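Local coordinates for filamentation induced by cAMP protein Fic (Desulfovibrio alaskensis, PDB 4RGL) that is a mainly helical member of the Fic/DOC family that carries, besides its Fic region, a C-terminal domain related to helix-turn-helix folds, at residues 38-42 against 43-47; 84-87 against 88-91; 178-181 against 182-185; 197-200 against 201-205. All coordinates share one frame; numbering follows the deposited sequence.

Interaction 1 of 4, residues 38-42 against 43-47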
loop_
_atom_site.group_PDB
_atom_site.type_symbol
_atom_site.label_atom_id
_atom_site.label_comp_id
_atom_site.label_asym_id
_atom_site.label_seq_id
_atom_site.Cartn_x
_atom_site.Cartn_y
_atom_site.Cartn_z
ATOM N N GLN A 38 -10.703 -2.164 12.759
ATOM C CA GLN A 38 -10.852 -3.529 13.283
ATOM C C GLN A 38 -11.327 -4.509 12.164
ATOM O O GLN A 38 -11.803 -5.612 12.461
ATOM C CB GLN A 38 -11.830 -3.549 14.466
ATOM N N ASN A 39 -11.184 -4.095 10.887
ATOM C CA ASN A 39 -11.482 -4.939 9.724
ATOM C C ASN A 39 -10.225 -5.143 8.898
ATOM O O ASN A 39 -10.078 -6.170 8.235
ATOM C CB ASN A 39 -12.590 -4.308 8.862
ATOM C CG ASN A 39 -13.898 -4.091 9.593
ATOM O OD1 ASN A 39 -14.178 -4.713 10.630
ATOM N ND2 ASN A 39 -14.747 -3.239 9.039
ATOM N N LEU A 40 -9.303 -4.149 8.944
ATOM C CA LEU A 40 -8.040 -4.177 8.204
ATOM C C LEU A 40 -7.105 -5.259 8.777
ATOM O O LEU A 40 -6.387 -5.009 9.752
ATOM C CB LEU A 40 -7.363 -2.780 8.262
ATOM C CG LEU A 40 -6.186 -2.544 7.302
ATOM C CD1 LEU A 40 -6.650 -2.558 5.853
ATOM C CD2 LEU A 40 -5.502 -1.227 7.603
ATOM N N THR A 41 -7.159 -6.477 8.197
ATOM C CA THR A 41 -6.350 -7.619 8.645
ATOM C C THR A 41 -4.885 -7.489 8.121
ATOM O O THR A 41 -4.607 -6.636 7.269
ATOM C CB THR A 41 -7.000 -8.947 8.170
ATOM O OG1 THR A 41 -7.046 -8.965 6.743
ATOM C CG2 THR A 41 -8.397 -9.150 8.741
ATOM N N PRO A 42 -3.932 -8.352 8.600
ATOM C CA PRO A 42 -2.546 -8.253 8.106
ATOM C C PRO A 42 -2.452 -8.497 6.593
ATOM O O PRO A 42 -1.633 -7.862 5.915
ATOM C CB PRO A 42 -1.810 -9.347 8.893
ATOM C CG PRO A 42 -2.670 -9.615 10.075
ATOM C CD PRO A 42 -4.065 -9.413 9.618
ATOM N N ARG A 43 -3.308 -9.409 6.055
ATOM C CA ARG A 43 -3.338 -9.704 4.619
ATOM C C ARG A 43 -3.768 -8.472 3.820
ATOM O O ARG A 43 -3.153 -8.165 2.798
ATOM C CB ARG A 43 -4.272 -10.886 4.324
ATOM C CG ARG A 43 -3.670 -12.232 4.697
ATOM C CD ARG A 43 -4.614 -13.384 4.393
ATOM N NE ARG A 43 -3.959 -14.684 4.575
ATOM C CZ ARG A 43 -3.916 -15.340 5.733
ATOM N NH1 ARG A 43 -4.488 -14.825 6.817
ATOM N NH2 ARG A 43 -3.299 -16.510 5.816
ATOM N N LEU A 44 -4.789 -7.726 4.320
ATOM C CA LEU A 44 -5.272 -6.505 3.655
ATOM C C LEU A 44 -4.198 -5.407 3.682
ATOM O O LEU A 44 -3.965 -4.757 2.658
ATOM C CB LEU A 44 -6.568 -6.003 4.310
ATOM C CG LEU A 44 -7.774 -6.952 4.212
ATOM C CD1 LEU A 44 -8.942 -6.437 5.037
ATOM C CD2 LEU A 44 -8.192 -7.168 2.759
ATOM N N ARG A 45 -3.502 -5.234 4.844
ATOM C CA ARG A 45 -2.369 -4.301 4.939
ATOM C C ARG A 45 -1.302 -4.660 3.913
ATOM O O ARG A 45 -0.762 -3.777 3.247
ATOM C CB ARG A 45 -1.762 -4.311 6.350
ATOM C CG ARG A 45 -2.637 -3.702 7.412
ATOM C CD ARG A 45 -1.873 -3.546 8.716
ATOM N NE ARG A 45 -2.728 -3.071 9.802
ATOM C CZ ARG A 45 -3.368 -3.875 10.645
ATOM N NH1 ARG A 45 -3.256 -5.194 10.529
ATOM N NH2 ARG A 45 -4.124 -3.368 11.608
ATOM N N ARG A 46 -1.019 -5.969 3.764
ATOM C CA ARG A 46 -0.031 -6.449 2.815
ATOM C C ARG A 46 -0.505 -6.216 1.371
ATOM O O ARG A 46 0.268 -5.731 0.547
ATOM C CB ARG A 46 0.273 -7.942 3.053
ATOM C CG ARG A 46 1.385 -8.509 2.146
ATOM C CD ARG A 46 2.709 -7.739 2.278
ATOM N NE ARG A 46 3.211 -7.725 3.657
ATOM C CZ ARG A 46 3.970 -8.683 4.177
ATOM N NH1 ARG A 46 4.294 -9.748 3.453
ATOM N NH2 ARG A 46 4.383 -8.600 5.434
ATOM N N GLU A 47 -1.795 -6.529 1.075
ATOM C CA GLU A 47 -2.369 -6.303 -0.258
ATOM C C GLU A 47 -2.166 -4.861 -0.683
ATOM O O GLU A 47 -1.707 -4.605 -1.794
ATOM C CB GLU A 47 -3.867 -6.656 -0.278
ATOM C CG GLU A 47 -4.156 -8.148 -0.230
ATOM C CD GLU A 47 -5.635 -8.506 -0.257
ATOM O OE1 GLU A 47 -6.450 -7.657 -0.695
ATOM O OE2 GLU A 47 -5.971 -9.653 0.116
#

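Interaction 2 of 4, residues 84-87 against 88-91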
loop_
_atom_site.group_PDB
_atom_site.type_symbol
_atom_site.label_atom_id
_atom_site.label_comp_id
_atom_site.label_asym_id
_atom_site.label_seq_id
_atom_site.Cartn_x
_atom_site.Cartn_y
_atom_site.Cartn_z
ATOM N N GLU A 84 14.858 -6.139 -11.686
ATOM C CA GLU A 84 13.496 -5.712 -11.357
ATOM C C GLU A 84 12.986 -6.427 -10.111
ATOM O O GLU A 84 12.284 -5.824 -9.300
ATOM C CB GLU A 84 12.543 -5.962 -12.533
ATOM C CG GLU A 84 12.697 -4.969 -13.669
ATOM C CD GLU A 84 11.610 -5.060 -14.725
ATOM O OE1 GLU A 84 10.961 -6.126 -14.825
ATOM O OE2 GLU A 84 11.414 -4.064 -15.461
ATOM N N ILE A 85 13.329 -7.718 -9.960
ATOM C CA ILE A 85 12.908 -8.511 -8.805
ATOM C C ILE A 85 13.616 -7.991 -7.523
ATOM O O ILE A 85 12.984 -7.907 -6.467
ATOM C CB ILE A 85 13.184 -10.031 -9.047
ATOM C CG1 ILE A 85 12.435 -10.532 -10.320
ATOM C CG2 ILE A 85 12.791 -10.857 -7.822
ATOM C CD1 ILE A 85 12.803 -11.971 -10.767
ATOM N N GLN A 86 14.898 -7.562 -7.647
ATOM C CA GLN A 86 15.629 -7.011 -6.505
ATOM C C GLN A 86 15.120 -5.631 -6.135
ATOM O O GLN A 86 15.170 -5.262 -4.961
ATOM C CB GLN A 86 17.124 -6.958 -6.772
ATOM C CG GLN A 86 17.885 -8.099 -6.093
ATOM C CD GLN A 86 17.648 -8.144 -4.587
ATOM O OE1 GLN A 86 17.299 -9.184 -4.021
ATOM N NE2 GLN A 86 17.812 -7.013 -3.919
ATOM N N GLU A 87 14.607 -4.863 -7.121
ATOM C CA GLU A 87 13.978 -3.578 -6.830
ATOM C C GLU A 87 12.789 -3.783 -5.895
ATOM O O GLU A 87 12.643 -3.053 -4.915
ATOM C CB GLU A 87 13.529 -2.868 -8.124
ATOM C CG GLU A 87 14.674 -2.301 -8.949
ATOM C CD GLU A 87 14.246 -1.414 -10.107
ATOM O OE1 GLU A 87 13.040 -1.085 -10.193
ATOM O OE2 GLU A 87 15.131 -0.986 -10.883
ATOM N N VAL A 88 11.987 -4.855 -6.147
ATOM C CA VAL A 88 10.811 -5.195 -5.335
ATOM C C VAL A 88 11.243 -5.621 -3.921
ATOM O O VAL A 88 10.685 -5.136 -2.938
ATOM C CB VAL A 88 9.957 -6.304 -6.014
ATOM C CG1 VAL A 88 8.803 -6.735 -5.114
ATOM C CG2 VAL A 88 9.441 -5.842 -7.372
ATOM N N ARG A 89 12.224 -6.539 -3.822
ATOM C CA ARG A 89 12.714 -7.012 -2.529
ATOM C C ARG A 89 13.216 -5.837 -1.682
ATOM O O ARG A 89 12.818 -5.701 -0.527
ATOM C CB ARG A 89 13.832 -8.061 -2.709
ATOM C CG ARG A 89 13.388 -9.335 -3.433
ATOM C CD ARG A 89 14.384 -10.461 -3.210
ATOM N NE ARG A 89 14.037 -11.663 -3.972
ATOM C CZ ARG A 89 14.599 -11.992 -5.134
ATOM N NH1 ARG A 89 15.542 -11.220 -5.666
ATOM N NH2 ARG A 89 14.230 -13.099 -5.766
ATOM N N ASN A 90 14.048 -4.949 -2.283
ATOM C CA ASN A 90 14.579 -3.767 -1.589
ATOM C C ASN A 90 13.452 -2.817 -1.177
ATOM O O ASN A 90 13.448 -2.325 -0.044
ATOM C CB ASN A 90 15.596 -3.024 -2.474
ATOM C CG ASN A 90 16.932 -3.723 -2.608
ATOM O OD1 ASN A 90 17.127 -4.852 -2.144
ATOM N ND2 ASN A 90 17.892 -3.044 -3.212
ATOM N N ALA A 91 12.484 -2.565 -2.093
ATOM C CA ALA A 91 11.345 -1.688 -1.802
ATOM C C ALA A 91 10.530 -2.224 -0.619
ATOM O O ALA A 91 10.286 -1.485 0.343
ATOM C CB ALA A 91 10.463 -1.551 -3.026
#

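Interaction 3 of 4, residues 178-181 against 182-185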
loop_
_atom_site.group_PDB
_atom_site.type_symbol
_atom_site.label_atom_id
_atom_site.label_comp_id
_atom_site.label_asym_id
_atom_site.label_seq_id
_atom_site.Cartn_x
_atom_site.Cartn_y
_atom_site.Cartn_z
ATOM N N GLU A 178 9.145 19.822 -3.357
ATOM C CA GLU A 178 10.494 20.344 -3.177
ATOM C C GLU A 178 11.542 19.254 -3.413
ATOM O O GLU A 178 12.516 19.485 -4.132
ATOM C CB GLU A 178 10.655 20.943 -1.780
ATOM C CG GLU A 178 9.877 22.233 -1.581
ATOM C CD GLU A 178 10.284 23.360 -2.512
ATOM O OE1 GLU A 178 11.505 23.565 -2.702
ATOM O OE2 GLU A 178 9.382 24.042 -3.045
ATOM N N PHE A 179 11.311 18.042 -2.846
ATOM C CA PHE A 179 12.224 16.901 -2.979
ATOM C C PHE A 179 12.418 16.523 -4.451
ATOM O O PHE A 179 13.538 16.236 -4.862
ATOM C CB PHE A 179 11.688 15.688 -2.185
ATOM C CG PHE A 179 12.634 14.514 -2.123
ATOM C CD1 PHE A 179 12.650 13.555 -3.133
ATOM C CD2 PHE A 179 13.491 14.349 -1.044
ATOM C CE1 PHE A 179 13.548 12.482 -3.088
ATOM C CE2 PHE A 179 14.368 13.259 -0.986
ATOM C CZ PHE A 179 14.390 12.333 -2.011
ATOM N N GLU A 180 11.325 16.525 -5.244
ATOM C CA GLU A 180 11.389 16.166 -6.664
ATOM C C GLU A 180 12.235 17.193 -7.444
ATOM O O GLU A 180 12.958 16.820 -8.368
ATOM C CB GLU A 180 9.966 16.066 -7.261
ATOM C CG GLU A 180 9.891 15.298 -8.585
ATOM C CD GLU A 180 10.207 16.089 -9.850
ATOM O OE1 GLU A 180 10.354 17.330 -9.761
ATOM O OE2 GLU A 180 10.193 15.478 -10.943
ATOM N N PHE A 181 12.151 18.486 -7.056
ATOM C CA PHE A 181 12.923 19.544 -7.704
ATOM C C PHE A 181 14.424 19.382 -7.431
ATOM O O PHE A 181 15.245 19.655 -8.317
ATOM C CB PHE A 181 12.446 20.929 -7.232
ATOM C CG PHE A 181 13.348 22.073 -7.650
ATOM C CD1 PHE A 181 13.269 22.612 -8.928
ATOM C CD2 PHE A 181 14.287 22.600 -6.766
ATOM C CE1 PHE A 181 14.123 23.651 -9.321
ATOM C CE2 PHE A 181 15.145 23.630 -7.163
ATOM C CZ PHE A 181 15.049 24.158 -8.434
ATOM N N ILE A 182 14.788 18.984 -6.204
ATOM C CA ILE A 182 16.192 18.896 -5.817
ATOM C C ILE A 182 16.841 17.604 -6.385
ATOM O O ILE A 182 17.974 17.666 -6.869
ATOM C CB ILE A 182 16.360 18.983 -4.274
ATOM C CG1 ILE A 182 15.702 20.284 -3.720
ATOM C CG2 ILE A 182 17.857 18.899 -3.876
ATOM C CD1 ILE A 182 15.601 20.372 -2.168
ATOM N N HIS A 183 16.104 16.442 -6.361
ATOM C CA HIS A 183 16.668 15.143 -6.811
ATOM C C HIS A 183 17.999 14.887 -6.093
ATOM O O HIS A 183 19.062 15.014 -6.702
ATOM C CB HIS A 183 16.859 15.127 -8.350
ATOM C CG HIS A 183 15.806 14.366 -9.093
ATOM N ND1 HIS A 183 14.499 14.814 -9.149
ATOM C CD2 HIS A 183 15.934 13.294 -9.916
ATOM C CE1 HIS A 183 13.858 13.957 -9.930
ATOM N NE2 HIS A 183 14.682 13.028 -10.419
ATOM N N PRO A 184 17.972 14.707 -4.748
ATOM C CA PRO A 184 19.234 14.710 -3.988
ATOM C C PRO A 184 20.094 13.471 -4.232
ATOM O O PRO A 184 21.287 13.507 -3.973
ATOM C CB PRO A 184 18.763 14.764 -2.533
ATOM C CG PRO A 184 17.406 14.190 -2.555
ATOM C CD PRO A 184 16.804 14.630 -3.849
ATOM N N PHE A 185 19.490 12.368 -4.668
ATOM C CA PHE A 185 20.231 11.124 -4.835
ATOM C C PHE A 185 20.553 10.857 -6.307
ATOM O O PHE A 185 19.889 11.393 -7.199
ATOM C CB PHE A 185 19.448 9.952 -4.246
ATOM C CG PHE A 185 19.128 10.114 -2.780
ATOM C CD1 PHE A 185 20.103 9.909 -1.812
ATOM C CD2 PHE A 185 17.840 10.423 -2.364
ATOM C CE1 PHE A 185 19.806 10.055 -0.456
ATOM C CE2 PHE A 185 17.539 10.553 -1.005
ATOM C CZ PHE A 185 18.527 10.372 -0.060
#

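Interaction 4 of 4, residues 197-200 against 201-205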
loop_
_atom_site.group_PDB
_atom_site.type_symbol
_atom_site.label_atom_id
_atom_site.label_comp_id
_atom_site.label_asym_id
_atom_site.label_seq_id
_atom_site.Cartn_x
_atom_site.Cartn_y
_atom_site.Cartn_z
ATOM N N GLN A 197 6.607 10.890 1.384
ATOM C CA GLN A 197 5.249 11.413 1.518
ATOM C C GLN A 197 4.404 10.468 2.398
ATOM O O GLN A 197 3.735 10.927 3.322
ATOM C CB GLN A 197 4.593 11.614 0.153
ATOM C CG GLN A 197 3.150 12.105 0.268
ATOM C CD GLN A 197 2.514 12.339 -1.059
ATOM O OE1 GLN A 197 2.976 13.156 -1.857
ATOM N NE2 GLN A 197 1.339 11.759 -1.254
ATOM N N THR A 198 4.533 9.140 2.175
ATOM C CA THR A 198 3.868 8.129 3.001
ATOM C C THR A 198 4.357 8.226 4.463
ATOM O O THR A 198 3.566 8.040 5.391
ATOM C CB THR A 198 4.116 6.719 2.423
ATOM O OG1 THR A 198 3.741 6.699 1.045
ATOM C CG2 THR A 198 3.358 5.642 3.176
ATOM N N LEU A 199 5.655 8.553 4.664
ATOM C CA LEU A 199 6.220 8.652 6.010
ATOM C C LEU A 199 5.655 9.855 6.740
ATOM O O LEU A 199 5.209 9.720 7.877
ATOM C CB LEU A 199 7.762 8.722 5.962
ATOM C CG LEU A 199 8.473 8.663 7.336
ATOM C CD1 LEU A 199 8.130 7.371 8.089
ATOM C CD2 LEU A 199 9.939 8.785 7.176
ATOM N N ILE A 200 5.604 11.026 6.063
ATOM C CA ILE A 200 5.037 12.247 6.652
ATOM C C ILE A 200 3.547 12.008 7.041
ATOM O O ILE A 200 3.112 12.460 8.104
ATOM C CB ILE A 200 5.191 13.455 5.681
ATOM C CG1 ILE A 200 6.683 13.734 5.389
ATOM C CG2 ILE A 200 4.498 14.709 6.243
ATOM C CD1 ILE A 200 6.934 14.718 4.267
ATOM N N LEU A 201 2.805 11.216 6.220
ATOM C CA LEU A 201 1.396 10.920 6.500
ATOM C C LEU A 201 1.248 9.893 7.639
ATOM O O LEU A 201 0.354 10.044 8.473
ATOM C CB LEU A 201 0.668 10.415 5.244
ATOM C CG LEU A 201 0.481 11.445 4.108
ATOM C CD1 LEU A 201 -0.312 10.853 2.973
ATOM C CD2 LEU A 201 -0.203 12.714 4.613
ATOM N N ARG A 202 2.124 8.853 7.689
ATOM C CA ARG A 202 1.996 7.846 8.749
ATOM C C ARG A 202 2.540 8.381 10.095
ATOM O O ARG A 202 2.125 7.899 11.151
ATOM C CB ARG A 202 2.676 6.523 8.376
ATOM C CG ARG A 202 4.176 6.559 8.367
ATOM C CD ARG A 202 4.735 5.172 8.598
ATOM N NE ARG A 202 4.628 4.774 10.004
ATOM C CZ ARG A 202 4.696 3.516 10.425
ATOM N NH1 ARG A 202 4.758 2.518 9.549
ATOM N NH2 ARG A 202 4.619 3.239 11.719
ATOM N N ASN A 203 3.397 9.433 10.057
ATOM C CA ASN A 203 3.855 10.096 11.289
ATOM C C ASN A 203 2.697 10.869 11.924
ATOM O O ASN A 203 2.722 11.148 13.122
ATOM C CB ASN A 203 5.046 11.029 11.008
ATOM C CG ASN A 203 6.365 10.297 10.749
ATOM O OD1 ASN A 203 6.446 9.056 10.781
ATOM N ND2 ASN A 203 7.435 11.061 10.527
ATOM N N TRP A 204 1.649 11.152 11.123
ATOM C CA TRP A 204 0.417 11.784 11.593
ATOM C C TRP A 204 -0.620 10.717 11.945
ATOM O O TRP A 204 -1.122 10.687 13.071
ATOM C CB TRP A 204 -0.134 12.750 10.518
ATOM C CG TRP A 204 -1.546 13.209 10.760
ATOM C CD1 TRP A 204 -2.028 13.813 11.882
ATOM C CD2 TRP A 204 -2.594 13.288 9.782
ATOM N NE1 TRP A 204 -3.350 14.148 11.706
ATOM C CE2 TRP A 204 -3.715 13.862 10.417
ATOM C CE3 TRP A 204 -2.699 12.911 8.434
ATOM C CZ2 TRP A 204 -4.936 14.046 9.757
ATOM C CZ3 TRP A 204 -3.913 13.082 7.787
ATOM C CH2 TRP A 204 -5.011 13.651 8.445
ATOM N N LYS A 205 -0.944 9.844 10.977
ATOM C CA LYS A 205 -1.865 8.732 11.186
ATOM C C LYS A 205 -1.281 7.459 10.567
ATOM O O LYS A 205 -1.121 7.371 9.344
ATOM C CB LYS A 205 -3.253 9.049 10.610
ATOM C CG LYS A 205 -3.970 10.138 11.384
ATOM C CD LYS A 205 -5.370 10.343 10.909
ATOM C CE LYS A 205 -6.106 11.338 11.774
ATOM N NZ LYS A 205 -6.259 10.859 13.183
#

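Interaction 1 of 4, residues 38-42 against 43-47
Leu40 and Arg45 meet across the start of helix 42-59, and their side chains touch through carbon atoms. Leu40 CG lies 3.7 Å from Arg45 CG. One methyl, Leu40 CD2, rests on the same aliphatic stem. The other methyl, CD1, reaches Leu44 CB at 3.8 Å. Leu40 has its CG opposite the backbone N (chi1 -168°), and its two branches are thus shared between two neighbours on the first turn. Leu44 also packs against the chain ahead of the helix. Its CG is 3.3 Å from Thr41 OG1, and its CD1 is 3.4 Å from Asn39 O.

A polar group sits beside the apolar patch. The Arg45 chain is extended from CG to NE and runs back over the residues ahead of the helix. Leu40 O lies over one face of the guanidinium, toward its rim, and is 3.2 Å from Arg45 NH1. The angle is too poor for a hydrogen bond. Arg45 also touches Tyr210 in another loop.

Backbone hydrogen bonds start the helix. Arg45 N donates to Thr41 O at 3.0 Å in an almost straight bond (170°). Arg46 N donates to Pro42 O at 2.9 Å.

Thr41 holds the N-cap position, and Pro42 follows as the first helical residue, where its missing N-H costs no helical bond. Leu40 and Arg45 stand where a hydrophobic staple would have its two apolar residues; here the arginine takes part through its aliphatic stem. The whole is a typical helix N-terminus on the protein surface.

Interaction 2 of 4, residues 84-87 against 88-91
Gln86 and Arg89 are linked side chain to side chain on one turn of helix 82-95, an i to i+3 pair on an alpha-helix. Arg89 NH1 donates to Gln86 OE1 at 3.2 Å, with an N-H...O angle of 153°. The oxygen sits somewhat out of the guanidinium plane, and the amide and guanidinium planes are 30° apart. Gln86 gets there by a bend at chi2 (-56°), which swings its amide toward the following turn. This also brings its NE2 to 2.9 Å from Asn90 OD1, with the two amide planes steeply inclined.

Arg89 is stretched from CG to NE and lies alongside Ile85, pointing the same way. Ile85 CG2 covers one face of the guanidinium, off toward its rim, 3.4 Å from Arg89 CZ. The group is therefore held at an edge by an amide and over a face by a methyl.

The other sides of the helix turn inward. Val88 packs on Val69, Val72 and Ile73 of helix 66-74. Asn90 ND2 is bonded to Arg118 O, and Glu84 OE1 to Thr63 OG1. Glu87 OE1 is bonded to Asn62 ND2 and makes a long, weak ion pair with Arg191.

Regular backbone bonds run beneath. The one from Val88 N to Glu84 O is weak. On the next turn, Ala91 N meets Glu87 O at 2.9 Å, and Ala91 CB lies 3.3 Å from that same oxygen.

Interaction 3 of 4, residues 178-181 against 182-185
The C-terminal end of helix 168-182 leads here into the Fic signature sequence, which opens with His183, Pro184 and Phe185, and Phe179 packs against the last two. Pro184 CD stands over one face of the Phe179 ring in a CH-pi contact, 3.9 Å from the ring centroid and 16° off the normal. Pro184 CG comes to 3.5 Å from Phe179 CE2. Phe185 approaches differently. The two aromatic rings meet at their edges, Phe179 CZ to Phe185 CE2 at 3.8 Å. Phe179 has CG opposite its backbone N (chi1 -173°), which swings the ring outward and somewhat toward the helix end, where both lie.

Phe185 also stacks on His113, and Phe179 touches Met192. The cluster thus brings together helices 106-117, 168-182 and 189-202.

His183 is the first residue to leave the helical backbone, with positive phi (52°). Its N still donates to Phe179 O at 3.0 Å. Ile182 N donates to Glu178 O at 3.1 Å. The backbone carbonyls of His183 and Ile182 are both taken up by the guanidinium of Arg128.

The Glu180 carboxylate lies beside the His183 imidazole, with planes almost perpendicular, but its salt bridge is with Arg136. The imidazole is instead held by the backbone. His183 ND1 donates to Glu180 O at 2.6 Å, and that oxygen lies nearly in the ring plane.

Interaction 4 of 4, residues 197-200 against 201-205
Leu199 meets the side chain of Arg202 near the end of helix 189-202, and the side chain of Asn203 lies near it as well. The apolar part is small. Leu199 CD1 lies 4.0 Å from Arg202 CG, and Arg202 CD is close by at 4.1 Å from the same methyl. Arg202 CG sits between its own backbone N and carbonyl carbon (chi1 71°). There it rests over two backbone oxygens, at 3.4 Å from both Thr198 O and Leu199 O. Leu201 CG packs in a similar way on Gln197 O, also at 3.4 Å.

Backbone hydrogen bonds link the segments. Leu201 N binds Gln197 O, and Arg202 N binds Thr198 O at 2.8 Å. Asn203 N binds Leu199 O at 2.8 Å, nearly along the C=O axis. Leu201 O accepts from two donors, Trp204 N and Lys205 N.

Lys205 CG comes over the centre of the Trp204 ring, 3.7 Å above its plane. The same indole meets the ring of His167 edge-to-face.

The polar side-chain ends look elsewhere. Arg202 NH2 forms a salt bridge with Glu99. Gln197 OE1 is bonded to His176 ND1.

Main-chain bonds therefore hold this turn together, while its side chains tie it to neighbouring parts of the fold. The buried side chains of Ile200 and Leu201 pack on helix 168-182. The Arg202 stem lies against Leu199, while its charged end pairs with Glu99, which probably steadies the arm.

Overall arrangement
The four contacts follow one another along the chain, and none touches another. Interaction 1 starts helix 42-59, and interaction 2 lies within helix 82-95, with centres about 22 Å apart. The two helices still meet, since Glu87 and Val88 touch Leu57, and Ala91 touches Ile53. Interactions 3 and 4 lie toward the C-terminal ends of successive helices, 168-182 and 189-202, with centres about 19 Å apart. Interactions 1 and 3 are farthest apart, at about 33 Å between centres. The Fic signature sequence starts in the loop after helix 168-182 and runs into helix 189-202. Interaction 3 thus marks its start, and interaction 4 the far end of the helix it enters, while interactions 1 and 2 belong to preceding helices.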